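Local structure of citrate lyase, subunit 1 (Methanosaeta concilii, 6HXI) at residues 5-9 and 59-63; 53-57 and 109-113; 116-120 and 132-137; 355-360 and 389-395. The protein probably takes part, as subunit 1 of ATP citrate lyase, in the ATP-driven interconversion of citrate and coenzyme A with acetyl-CoA and oxaloacetate. All blocks are in the same frame, centred on the assembly; numbering follows the deposited sequence.

Interaction 1: 5-9 and 59-63; sequences GIREY and KPDQL
D61 and the turn R7-Y9 form a polar contact, carboxylate to helix start, where strand 3-6 gives way to helix 8-18 beside the end of strand 56-60. The two carboxylate oxygens grip consecutive backbone N-H groups: OD1 of D61 accepts from E8 N at 2.8 Å, and OD2 of D61 from Y9 N at 2.8 Å with an angle of 164° at the hydrogen. Each oxygen uses its syn lone pair, which fixes the rotation of the carboxylate, and the helix end would probably stabilise its negative charge. R7, at the N-cap, crosses D61 at a slant, its CB 3.2 Å from D61 OD2, and returns a bond from NH2 to the D61 backbone O (2.8 Å). That guanidinium also makes a cation-pi contact with Y105. The contact ties an end strand of the six-stranded antiparallel sheet to the smaller four-stranded sheet within the ATP-grasp region. With an alanine in place of D61, the first helix N-H groups of E8 and Y9 would probably be left without their acceptors. E8 reaches out with CG anti to its N (chi1 -164°) and meets K59 nearly at right angles, OE2 of E8 lying 2.8 Å from NZ of K59. The pair extends into a wider charge network, E8 bridging to K12 and K59 to D214. On the more exposed flank, CD2 of L63 rests 3.4 Å from I6 O.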
loop_
_atom_site.group_PDB
_atom_site.type_symbol
_atom_site.label_atom_id
_atom_site.label_comp_id
_atom_site.label_asym_id
_atom_site.label_seq_id
_atom_site.Cartn_x
_atom_site.Cartn_y
_atom_site.Cartn_z
ATOM N N GLY C 5 -59.233 -25.911 7.949
ATOM C CA GLY C 5 -60.144 -26.084 9.073
ATOM C C GLY C 5 -59.408 -26.251 10.388
ATOM O O GLY C 5 -58.297 -26.774 10.413
ATOM N N ILE C 6 -59.995 -25.748 11.480
ATOM C CA ILE C 6 -59.364 -25.836 12.807
ATOM C C ILE C 6 -60.316 -26.475 13.803
ATOM O O ILE C 6 -61.533 -26.396 13.630
ATOM C CB ILE C 6 -58.756 -24.482 13.313
ATOM C CG1 ILE C 6 -59.801 -23.340 13.358
ATOM C CG2 ILE C 6 -57.543 -24.082 12.468
ATOM C CD1 ILE C 6 -59.403 -22.185 14.257
ATOM N N ARG C 7 -59.765 -27.108 14.844
ATOM C CA ARG C 7 -60.555 -27.724 15.901
ATOM C C ARG C 7 -61.366 -26.668 16.614
ATOM O O ARG C 7 -60.918 -25.524 16.765
ATOM C CB ARG C 7 -59.678 -28.467 16.924
ATOM C CG ARG C 7 -58.948 -29.649 16.335
ATOM C CD ARG C 7 -58.495 -30.649 17.375
ATOM N NE ARG C 7 -57.340 -31.406 16.888
ATOM C CZ ARG C 7 -57.409 -32.424 16.031
ATOM N NH1 ARG C 7 -56.301 -33.026 15.616
ATOM N NH2 ARG C 7 -58.583 -32.826 15.558
ATOM N N GLU C 8 -62.576 -27.067 17.034
ATOM C CA GLU C 8 -63.519 -26.268 17.822
ATOM C C GLU C 8 -62.762 -25.741 19.057
ATOM O O GLU C 8 -62.927 -24.580 19.416
ATOM C CB GLU C 8 -64.700 -27.156 18.245
ATOM C CG GLU C 8 -65.932 -26.407 18.722
ATOM C CD GLU C 8 -67.114 -27.294 19.083
ATOM O OE1 GLU C 8 -67.317 -28.340 18.420
ATOM O OE2 GLU C 8 -67.856 -26.925 20.021
ATOM N N TYR C 9 -61.887 -26.591 19.655
ATOM C CA TYR C 9 -61.022 -26.281 20.795
ATOM C C TYR C 9 -60.183 -25.029 20.509
ATOM O O TYR C 9 -60.202 -24.087 21.306
ATOM C CB TYR C 9 -60.123 -27.495 21.130
ATOM C CG TYR C 9 -59.050 -27.211 22.159
ATOM C CD1 TYR C 9 -59.376 -27.005 23.496
ATOM C CD2 TYR C 9 -57.708 -27.145 21.795
ATOM C CE1 TYR C 9 -58.392 -26.743 24.450
ATOM C CE2 TYR C 9 -56.720 -26.845 22.732
ATOM C CZ TYR C 9 -57.066 -26.659 24.064
ATOM O OH TYR C 9 -56.110 -26.388 25.018
ATOM N N LYS C 59 -67.547 -34.018 23.271
ATOM C CA LYS C 59 -67.878 -34.316 21.878
ATOM C C LYS C 59 -66.616 -34.472 21.003
ATOM O O LYS C 59 -65.603 -33.824 21.296
ATOM C CB LYS C 59 -68.809 -33.219 21.305
ATOM C CG LYS C 59 -68.297 -31.782 21.465
ATOM C CD LYS C 59 -69.383 -30.759 21.192
ATOM C CE LYS C 59 -69.072 -29.439 21.839
ATOM N NZ LYS C 59 -69.944 -28.344 21.327
ATOM N N PRO C 60 -66.648 -35.296 19.915
ATOM C CA PRO C 60 -65.451 -35.420 19.063
ATOM C C PRO C 60 -65.142 -34.145 18.262
ATOM O O PRO C 60 -66.049 -33.533 17.691
ATOM C CB PRO C 60 -65.765 -36.621 18.163
ATOM C CG PRO C 60 -67.240 -36.695 18.125
ATOM C CD PRO C 60 -67.763 -36.129 19.408
ATOM N N ASP C 61 -63.856 -33.740 18.254
ATOM C CA ASP C 61 -63.357 -32.547 17.578
ATOM C C ASP C 61 -62.443 -32.939 16.409
ATOM O O ASP C 61 -61.244 -32.655 16.426
ATOM C CB ASP C 61 -62.647 -31.620 18.589
ATOM C CG ASP C 61 -62.559 -30.159 18.175
ATOM O OD1 ASP C 61 -63.021 -29.822 17.055
ATOM O OD2 ASP C 61 -62.033 -29.351 18.969
ATOM N N GLN C 62 -63.016 -33.594 15.391
ATOM C CA GLN C 62 -62.261 -34.056 14.225
ATOM C C GLN C 62 -62.823 -33.508 12.903
ATOM O O GLN C 62 -62.676 -34.131 11.841
ATOM C CB GLN C 62 -62.143 -35.589 14.234
ATOM C CG GLN C 62 -61.002 -36.091 15.106
ATOM C CD GLN C 62 -61.027 -37.587 15.272
ATOM O OE1 GLN C 62 -61.830 -38.134 16.028
ATOM N NE2 GLN C 62 -60.130 -38.279 14.586
ATOM N N LEU C 63 -63.408 -32.293 12.976
ATOM C CA LEU C 63 -63.978 -31.520 11.859
ATOM C C LEU C 63 -65.230 -32.200 11.261
ATOM O O LEU C 63 -65.206 -32.688 10.126
ATOM C CB LEU C 63 -62.913 -31.164 10.775
ATOM C CG LEU C 63 -61.538 -30.657 11.275
ATOM C CD1 LEU C 63 -60.506 -30.683 10.181
ATOM C CD2 LEU C 63 -61.627 -29.261 11.820
#

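Interaction 2: 53-57 and 109-113; sequences TTRLV and EPFTP
V57 and E109 face each other as an antiparallel hydrogen-bonded pair and exchange two backbone bonds, V57 N to E109 O at 2.9 Å and E109 N to V57 O at 3.1 Å. One step on, L56 and P110 make a non-hydrogen-bonded pair whose side chains diverge; here the CA of P110 approaches R55 O at 3.4 Å, a CA-H...O contact. A third bond, F111 N to R55 O at 2.7 Å, is nearly straight (169°). It continues the pairing beyond P110, whose place in a non-hydrogen-bonded pair asks no N-H of it. Side chains add two apolar touches. V57 sets CG1 anti to its backbone N (chi1 177°), leaving CG2 to meet the F111 ring at its edge, in the ring plane, 3.7 Å from CD1 of F111. The methyl CG2 of T54 lies alongside P110, 3.7 Å from its CB, both pointing the same way. Further out, W50 touches both P110 and L56 and accepts the T54 hydroxyl's hydrogen bond at its carbonyl; L56 also packs on W79 and A82 of helix 79-89. The charged ends have partners outside the two segments: R55 bridges to D76 and D78, and E109 to K12. The whole is an antiparallel ladder where strand 56-60 begins and strand 106-110 finishes, the two inner strands of the four-stranded sheet in the ATP-grasp region.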
loop_
_atom_site.group_PDB
_atom_site.type_symbol
_atom_site.label_atom_id
_atom_site.label_comp_id
_atom_site.label_asym_id
_atom_site.label_seq_id
_atom_site.Cartn_x
_atom_site.Cartn_y
_atom_site.Cartn_z
ATOM N N THR C 53 -65.225 -30.010 39.251
ATOM C CA THR C 53 -66.296 -29.278 39.947
ATOM C C THR C 53 -67.383 -28.624 39.040
ATOM O O THR C 53 -68.219 -27.869 39.550
ATOM C CB THR C 53 -65.661 -28.220 40.877
ATOM O OG1 THR C 53 -64.466 -27.688 40.283
ATOM C CG2 THR C 53 -65.352 -28.768 42.256
ATOM N N THR C 54 -67.383 -28.912 37.724
ATOM C CA THR C 54 -68.355 -28.322 36.782
ATOM C C THR C 54 -69.113 -29.405 35.996
ATOM O O THR C 54 -68.588 -30.512 35.827
ATOM C CB THR C 54 -67.626 -27.331 35.833
ATOM O OG1 THR C 54 -66.741 -26.506 36.593
ATOM C CG2 THR C 54 -68.578 -26.437 35.036
ATOM N N ARG C 55 -70.352 -29.093 35.535
ATOM C CA ARG C 55 -71.119 -30.002 34.679
ATOM C C ARG C 55 -70.545 -29.830 33.266
ATOM O O ARG C 55 -70.335 -28.702 32.821
ATOM C CB ARG C 55 -72.635 -29.740 34.732
ATOM C CG ARG C 55 -73.312 -30.190 36.034
ATOM C CD ARG C 55 -73.035 -31.636 36.457
ATOM N NE ARG C 55 -73.632 -32.627 35.558
ATOM C CZ ARG C 55 -74.282 -33.714 35.964
ATOM N NH1 ARG C 55 -74.432 -33.963 37.260
ATOM N NH2 ARG C 55 -74.778 -34.569 35.078
ATOM N N LEU C 56 -70.245 -30.948 32.603
ATOM C CA LEU C 56 -69.548 -30.982 31.326
ATOM C C LEU C 56 -70.367 -31.374 30.091
ATOM O O LEU C 56 -71.524 -31.798 30.183
ATOM C CB LEU C 56 -68.335 -31.940 31.445
ATOM C CG LEU C 56 -67.420 -31.785 32.662
ATOM C CD1 LEU C 56 -66.458 -32.909 32.732
ATOM C CD2 LEU C 56 -66.651 -30.467 32.640
ATOM N N VAL C 57 -69.719 -31.169 28.923
ATOM C CA VAL C 57 -70.094 -31.538 27.557
ATOM C C VAL C 57 -68.808 -32.118 26.928
ATOM O O VAL C 57 -67.750 -31.485 26.980
ATOM C CB VAL C 57 -70.664 -30.360 26.706
ATOM C CG1 VAL C 57 -70.965 -30.792 25.274
ATOM C CG2 VAL C 57 -71.914 -29.771 27.335
ATOM N N GLU C 109 -65.787 -29.252 27.680
ATOM C CA GLU C 109 -66.142 -27.891 28.061
ATOM C C GLU C 109 -67.332 -27.848 29.053
ATOM O O GLU C 109 -68.087 -28.823 29.117
ATOM C CB GLU C 109 -66.423 -27.048 26.806
ATOM C CG GLU C 109 -67.671 -27.436 26.031
ATOM C CD GLU C 109 -67.996 -26.543 24.850
ATOM O OE1 GLU C 109 -67.365 -25.470 24.714
ATOM O OE2 GLU C 109 -68.902 -26.909 24.067
ATOM N N PRO C 110 -67.539 -26.731 29.800
ATOM C CA PRO C 110 -68.697 -26.669 30.712
ATOM C C PRO C 110 -70.048 -26.662 29.990
ATOM O O PRO C 110 -70.162 -26.112 28.893
ATOM C CB PRO C 110 -68.478 -25.363 31.484
ATOM C CG PRO C 110 -67.618 -24.534 30.613
ATOM C CD PRO C 110 -66.741 -25.484 29.857
ATOM N N PHE C 111 -71.064 -27.283 30.604
ATOM C CA PHE C 111 -72.424 -27.344 30.076
ATOM C C PHE C 111 -73.129 -26.044 30.413
ATOM O O PHE C 111 -73.292 -25.722 31.598
ATOM C CB PHE C 111 -73.189 -28.552 30.658
ATOM C CG PHE C 111 -74.659 -28.628 30.293
ATOM C CD1 PHE C 111 -75.066 -29.208 29.100
ATOM C CD2 PHE C 111 -75.634 -28.141 31.157
ATOM C CE1 PHE C 111 -76.424 -29.278 28.765
ATOM C CE2 PHE C 111 -76.990 -28.201 30.815
ATOM C CZ PHE C 111 -77.376 -28.769 29.623
ATOM N N THR C 112 -73.548 -25.296 29.379
ATOM C CA THR C 112 -74.267 -24.048 29.597
ATOM C C THR C 112 -75.781 -24.288 29.433
ATOM O O THR C 112 -76.246 -24.546 28.317
ATOM C CB THR C 112 -73.676 -22.903 28.761
ATOM O OG1 THR C 112 -72.369 -22.639 29.271
ATOM C CG2 THR C 112 -74.496 -21.611 28.838
ATOM N N PRO C 113 -76.550 -24.226 30.549
ATOM C CA PRO C 113 -78.010 -24.389 30.447
ATOM C C PRO C 113 -78.564 -23.126 29.790
ATOM O O PRO C 113 -78.323 -22.012 30.270
ATOM C CB PRO C 113 -78.460 -24.541 31.909
ATOM C CG PRO C 113 -77.190 -24.659 32.720
ATOM C CD PRO C 113 -76.151 -23.936 31.938
#

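Interaction 3: 116-120 and 132-137; sequences EEYYV and FFSMDG
Backbone bonds tie Y119 to S134 in both directions: Y119 N gives to S134 O at 3.0 Å and is nearly straight (169°), while S134 N gives to Y119 O at 3.1 Å. Beyond this hydrogen-bonded pair the register shifts, for E117 O accepts a hydrogen bond from G137 N (2.9 Å) rather than from D136. G137 packs so closely there that a side-chain carbon would crowd E117 O. CA-H...O contacts fill in between the bonds, the shortest from V120 CA to F132 O at 3.1 Å. Aromatic contacts come next. The F133 ring turns its edge toward the face of Y118 in an offset edge-to-face pair, centroids 5.8 Å apart and planes at 63°. F133 has CG anti to its N (chi1 177°), which carries the side chain alongside that of Y118 and brings CE1 of F133 within 3.8 Å of Y118 CB. M135 runs beside Y118, its sulfur making an oblique Met-aromatic contact with the ring. Replacing F133 by an alanine would probably open a gap beside Y118 and leave its ring freer to shift. Apolar contact continues between CE1 of Y119 and CB of F132 (3.9 Å). V120 and F133 share the sheet face that packs on helix 173-192. These are the open ends of a beta hairpin, strands 118-125 and 128-134, within the six-stranded antiparallel sheet of the ATP-grasp region.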
loop_
_atom_site.group_PDB
_atom_site.type_symbol
_atom_site.label_atom_id
_atom_site.label_comp_id
_atom_site.label_asym_id
_atom_site.label_seq_id
_atom_site.Cartn_x
_atom_site.Cartn_y
_atom_site.Cartn_z
ATOM N N GLU C 116 -82.249 -19.456 24.545
ATOM C CA GLU C 116 -82.026 -18.919 23.200
ATOM C C GLU C 116 -80.961 -19.683 22.440
ATOM O O GLU C 116 -79.978 -20.141 23.024
ATOM C CB GLU C 116 -81.647 -17.424 23.245
ATOM C CG GLU C 116 -82.783 -16.493 23.649
ATOM C CD GLU C 116 -82.913 -16.174 25.128
ATOM O OE1 GLU C 116 -84.011 -15.729 25.535
ATOM O OE2 GLU C 116 -81.921 -16.340 25.876
ATOM N N GLU C 117 -81.156 -19.809 21.128
ATOM C CA GLU C 117 -80.199 -20.439 20.228
ATOM C C GLU C 117 -80.136 -19.588 18.960
ATOM O O GLU C 117 -81.042 -19.659 18.126
ATOM C CB GLU C 117 -80.571 -21.902 19.925
ATOM C CG GLU C 117 -80.060 -22.896 20.959
ATOM C CD GLU C 117 -80.052 -24.372 20.587
ATOM O OE1 GLU C 117 -80.622 -24.752 19.538
ATOM O OE2 GLU C 117 -79.459 -25.157 21.359
ATOM N N TYR C 118 -79.119 -18.719 18.866
ATOM C CA TYR C 118 -78.933 -17.851 17.700
ATOM C C TYR C 118 -77.746 -18.323 16.865
ATOM O O TYR C 118 -76.793 -18.890 17.401
ATOM C CB TYR C 118 -78.776 -16.359 18.083
ATOM C CG TYR C 118 -79.870 -15.760 18.953
ATOM C CD1 TYR C 118 -81.195 -16.177 18.835
ATOM C CD2 TYR C 118 -79.589 -14.733 19.850
ATOM C CE1 TYR C 118 -82.200 -15.630 19.631
ATOM C CE2 TYR C 118 -80.587 -14.175 20.651
ATOM C CZ TYR C 118 -81.892 -14.628 20.541
ATOM O OH TYR C 118 -82.879 -14.077 21.332
ATOM N N TYR C 119 -77.822 -18.106 15.543
ATOM C CA TYR C 119 -76.780 -18.508 14.592
ATOM C C TYR C 119 -76.068 -17.292 14.030
ATOM O O TYR C 119 -76.725 -16.304 13.699
ATOM C CB TYR C 119 -77.431 -19.333 13.461
ATOM C CG TYR C 119 -76.612 -19.509 12.202
ATOM C CD1 TYR C 119 -76.741 -18.624 11.134
ATOM C CD2 TYR C 119 -75.761 -20.600 12.048
ATOM C CE1 TYR C 119 -76.008 -18.798 9.958
ATOM C CE2 TYR C 119 -75.035 -20.794 10.873
ATOM C CZ TYR C 119 -75.167 -19.893 9.829
ATOM O OH TYR C 119 -74.469 -20.092 8.665
ATOM N N VAL C 120 -74.744 -17.387 13.870
ATOM C CA VAL C 120 -73.901 -16.355 13.249
ATOM C C VAL C 120 -72.794 -17.008 12.407
ATOM O O VAL C 120 -72.126 -17.931 12.870
ATOM C CB VAL C 120 -73.361 -15.262 14.230
ATOM C CG1 VAL C 120 -72.398 -15.839 15.269
ATOM C CG2 VAL C 120 -72.708 -14.108 13.475
ATOM N N PHE C 132 -73.968 -13.628 8.470
ATOM C CA PHE C 132 -75.268 -14.303 8.434
ATOM C C PHE C 132 -75.779 -14.453 9.855
ATOM O O PHE C 132 -75.006 -14.816 10.743
ATOM C CB PHE C 132 -75.164 -15.669 7.723
ATOM C CG PHE C 132 -74.589 -15.577 6.328
ATOM C CD1 PHE C 132 -75.391 -15.232 5.248
ATOM C CD2 PHE C 132 -73.239 -15.799 6.098
ATOM C CE1 PHE C 132 -74.852 -15.117 3.958
ATOM C CE2 PHE C 132 -72.700 -15.678 4.811
ATOM C CZ PHE C 132 -73.512 -15.347 3.749
ATOM N N PHE C 133 -77.057 -14.106 10.084
ATOM C CA PHE C 133 -77.663 -14.193 11.401
ATOM C C PHE C 133 -79.084 -14.731 11.321
ATOM O O PHE C 133 -79.849 -14.350 10.428
ATOM C CB PHE C 133 -77.628 -12.829 12.139
ATOM C CG PHE C 133 -78.298 -12.827 13.500
ATOM C CD1 PHE C 133 -77.620 -13.266 14.630
ATOM C CD2 PHE C 133 -79.615 -12.403 13.646
ATOM C CE1 PHE C 133 -78.248 -13.306 15.875
ATOM C CE2 PHE C 133 -80.250 -12.447 14.897
ATOM C CZ PHE C 133 -79.553 -12.876 16.007
ATOM N N SER C 134 -79.446 -15.580 12.292
ATOM C CA SER C 134 -80.796 -16.124 12.445
ATOM C C SER C 134 -81.112 -16.365 13.922
ATOM O O SER C 134 -80.192 -16.447 14.748
ATOM C CB SER C 134 -80.973 -17.402 11.629
ATOM O OG SER C 134 -82.347 -17.755 11.555
ATOM N N MET C 135 -82.403 -16.437 14.274
ATOM C CA MET C 135 -82.783 -16.680 15.672
ATOM C C MET C 135 -83.175 -18.144 15.895
ATOM O O MET C 135 -83.634 -18.518 16.981
ATOM C CB MET C 135 -83.835 -15.684 16.168
ATOM C CG MET C 135 -83.304 -14.262 16.240
ATOM S SD MET C 135 -84.573 -12.993 16.408
ATOM C CE MET C 135 -85.699 -13.476 15.123
ATOM N N ASP C 136 -82.900 -18.979 14.868
ATOM C CA ASP C 136 -83.137 -20.417 14.849
ATOM C C ASP C 136 -81.809 -21.150 14.620
ATOM O O ASP C 136 -81.469 -21.501 13.485
ATOM C CB ASP C 136 -84.197 -20.791 13.789
ATOM C CG ASP C 136 -85.497 -20.015 13.908
ATOM O OD1 ASP C 136 -86.210 -20.195 14.928
ATOM O OD2 ASP C 136 -85.805 -19.228 12.982
ATOM N N GLY C 137 -81.059 -21.324 15.706
ATOM C CA GLY C 137 -79.769 -22.008 15.718
ATOM C C GLY C 137 -79.936 -23.500 15.915
ATOM O O GLY C 137 -80.816 -23.931 16.666
#

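Interaction 4: 355-360 and 389-395; sequences VVMALE and MRDLGKR
L392 swings its CG anti to the backbone N (chi1 -177°), sending CD2 to L359 and V356 and CD1 to V356 and E360, while M389 folds at chi2 (-65°) and again at chi3 to curl its thioether back onto V356 and L359. SD of M389 lies 3.7 Å from CG2 of V356, and its terminal CE sits 3.9 Å from CD1 of L359. CD2 of L392 is wedged against L359, 3.7 Å from CD1 of that residue, and also rests on V356, past which L392 slides in the opposite direction. The axes of 355-360 and 389-395 run nearly parallel, 9° apart and 10.6 Å from each other at closest, so these side chains bridge the interval. Helices 348-361 and 382-396 are the connecting helices of successive beta-alpha-beta units in the parallel sheet of the citrate-binding region: L359 packs on I373 of strand 371-376, and M389 on V375 and on I400 and V402 of strand 400-403. V355 also meets T318 of helix 311-325. The bound citrate lies about 11 Å from the V355 side chain, so the contact packs near the site without touching the citrate. At the solvent-exposed edge the chemistry turns polar. R395, extended from CG to NE, brings NH1 to 2.8 Å from OE2 of E360, a salt bridge whose hydrogen bond is weak. The carboxylate meets the guanidinium at its edge, the two planes steeply inclined. L392 touches both partners: its CD1 lies 3.6 Å from CG of E360 and over one face of the R395 guanidinium, offset toward its edge.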
loop_
_atom_site.group_PDB
_atom_site.type_symbol
_atom_site.label_atom_id
_atom_site.label_comp_id
_atom_site.label_asym_id
_atom_site.label_seq_id
_atom_site.Cartn_x
_atom_site.Cartn_y
_atom_site.Cartn_z
ATOM N N VAL C 355 -33.631 -33.754 -9.406
ATOM C CA VAL C 355 -34.377 -34.982 -9.742
ATOM C C VAL C 355 -33.376 -36.104 -10.114
ATOM O O VAL C 355 -33.497 -37.217 -9.606
ATOM C CB VAL C 355 -35.430 -34.728 -10.867
ATOM C CG1 VAL C 355 -36.080 -36.033 -11.339
ATOM C CG2 VAL C 355 -36.488 -33.708 -10.431
ATOM N N VAL C 356 -32.394 -35.802 -10.987
ATOM C CA VAL C 356 -31.349 -36.743 -11.417
ATOM C C VAL C 356 -30.532 -37.220 -10.207
ATOM O O VAL C 356 -30.337 -38.421 -10.070
ATOM C CB VAL C 356 -30.475 -36.188 -12.594
ATOM C CG1 VAL C 356 -29.192 -36.996 -12.797
ATOM C CG2 VAL C 356 -31.278 -36.142 -13.894
ATOM N N MET C 357 -30.118 -36.294 -9.308
ATOM C CA MET C 357 -29.352 -36.607 -8.086
ATOM C C MET C 357 -30.063 -37.597 -7.154
ATOM O O MET C 357 -29.418 -38.501 -6.609
ATOM C CB MET C 357 -28.990 -35.333 -7.325
ATOM C CG MET C 357 -27.835 -34.599 -7.941
ATOM S SD MET C 357 -27.510 -33.015 -7.163
ATOM C CE MET C 357 -25.688 -33.056 -7.214
ATOM N N ALA C 358 -31.396 -37.429 -6.990
ATOM C CA ALA C 358 -32.204 -38.320 -6.165
ATOM C C ALA C 358 -32.340 -39.687 -6.830
ATOM O O ALA C 358 -32.133 -40.692 -6.149
ATOM C CB ALA C 358 -33.564 -37.718 -5.902
ATOM N N LEU C 359 -32.614 -39.723 -8.166
ATOM C CA LEU C 359 -32.746 -40.962 -8.943
ATOM C C LEU C 359 -31.467 -41.795 -8.917
ATOM O O LEU C 359 -31.552 -43.020 -8.806
ATOM C CB LEU C 359 -33.201 -40.701 -10.387
ATOM C CG LEU C 359 -34.643 -40.221 -10.582
ATOM C CD1 LEU C 359 -34.837 -39.648 -11.967
ATOM C CD2 LEU C 359 -35.646 -41.330 -10.342
ATOM N N GLU C 360 -30.287 -41.123 -8.963
ATOM C CA GLU C 360 -28.958 -41.742 -8.868
ATOM C C GLU C 360 -28.812 -42.454 -7.524
ATOM O O GLU C 360 -28.298 -43.573 -7.481
ATOM C CB GLU C 360 -27.852 -40.683 -8.999
ATOM C CG GLU C 360 -27.384 -40.433 -10.423
ATOM C CD GLU C 360 -26.400 -39.288 -10.595
ATOM O OE1 GLU C 360 -26.781 -38.123 -10.328
ATOM O OE2 GLU C 360 -25.264 -39.551 -11.049
ATOM N N MET C 389 -31.493 -36.333 -18.045
ATOM C CA MET C 389 -32.437 -37.454 -17.902
ATOM C C MET C 389 -32.139 -38.575 -18.900
ATOM O O MET C 389 -32.298 -39.737 -18.554
ATOM C CB MET C 389 -33.900 -36.995 -18.092
ATOM C CG MET C 389 -34.437 -36.045 -17.023
ATOM S SD MET C 389 -34.602 -36.688 -15.331
ATOM C CE MET C 389 -35.424 -38.238 -15.594
ATOM N N ARG C 390 -31.751 -38.224 -20.144
ATOM C CA ARG C 390 -31.421 -39.183 -21.201
ATOM C C ARG C 390 -30.123 -39.912 -20.876
ATOM O O ARG C 390 -30.056 -41.131 -21.059
ATOM C CB ARG C 390 -31.330 -38.502 -22.580
ATOM C CG ARG C 390 -32.680 -38.206 -23.191
ATOM C CD ARG C 390 -32.547 -37.671 -24.595
ATOM N NE ARG C 390 -33.690 -36.834 -24.972
ATOM C CZ ARG C 390 -33.655 -35.507 -25.034
ATOM N NH1 ARG C 390 -32.537 -34.853 -24.748
ATOM N NH2 ARG C 390 -34.736 -34.825 -25.393
ATOM N N ASP C 391 -29.103 -39.167 -20.376
ATOM C CA ASP C 391 -27.794 -39.696 -19.976
ATOM C C ASP C 391 -27.934 -40.611 -18.761
ATOM O O ASP C 391 -27.187 -41.578 -18.642
ATOM C CB ASP C 391 -26.808 -38.555 -19.666
ATOM C CG ASP C 391 -26.444 -37.636 -20.827
ATOM O OD1 ASP C 391 -26.933 -37.872 -21.957
ATOM O OD2 ASP C 391 -25.707 -36.662 -20.598
ATOM N N LEU C 392 -28.895 -40.297 -17.871
ATOM C CA LEU C 392 -29.216 -41.048 -16.657
ATOM C C LEU C 392 -29.842 -42.395 -17.005
ATOM O O LEU C 392 -29.369 -43.419 -16.511
ATOM C CB LEU C 392 -30.139 -40.219 -15.735
ATOM C CG LEU C 392 -30.523 -40.825 -14.377
ATOM C CD1 LEU C 392 -29.319 -40.953 -13.472
ATOM C CD2 LEU C 392 -31.597 -39.993 -13.699
ATOM N N GLY C 393 -30.858 -42.383 -17.874
ATOM C CA GLY C 393 -31.553 -43.582 -18.350
ATOM C C GLY C 393 -30.668 -44.610 -19.034
ATOM O O GLY C 393 -30.976 -45.801 -19.017
ATOM N N LYS C 394 -29.560 -44.161 -19.638
ATOM C CA LYS C 394 -28.599 -45.042 -20.303
ATOM C C LYS C 394 -27.610 -45.705 -19.305
ATOM O O LYS C 394 -26.869 -46.613 -19.698
ATOM C CB LYS C 394 -27.839 -44.278 -21.409
ATOM C CG LYS C 394 -28.702 -43.868 -22.598
ATOM C CD LYS C 394 -27.924 -43.016 -23.603
ATOM C CE LYS C 394 -28.734 -41.854 -24.147
ATOM N NZ LYS C 394 -29.796 -42.287 -25.101
ATOM N N ARG C 395 -27.598 -45.269 -18.026
ATOM C CA ARG C 395 -26.668 -45.827 -17.037
ATOM C C ARG C 395 -27.333 -46.390 -15.754
ATOM O O ARG C 395 -26.728 -47.225 -15.082
ATOM C CB ARG C 395 -25.566 -44.800 -16.682
ATOM C CG ARG C 395 -26.040 -43.581 -15.895
ATOM C CD ARG C 395 -24.888 -42.660 -15.556
ATOM N NE ARG C 395 -25.257 -41.695 -14.519
ATOM C CZ ARG C 395 -25.753 -40.484 -14.754
ATOM N NH1 ARG C 395 -26.063 -39.682 -13.748
ATOM N NH2 ARG C 395 -25.937 -40.064 -16.000
#

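Interactions 1, 2 and 3 all belong to the ATP-grasp region, whereas interaction 4 lies in the citrate-binding region, its centre 45 to 62 Å from theirs. Interactions 1 and 2 share strand 56-60 and touch through a long, weak ion pair between K59 and E109. Interaction 1 also reaches the six-stranded sheet, to which interaction 3 belongs, while interactions 2 and 3 adjoin in sequence without further contact. Their chemistry follows their place: charge and backbone N-H groups at the helix start in interaction 1, ladder bonds in interactions 2 and 3, with more aromatic packing in the latter. Interactions 1 to 3 are partly buried; interaction 4 is a buried apolar helix pair with a salt bridge at its exposed edge.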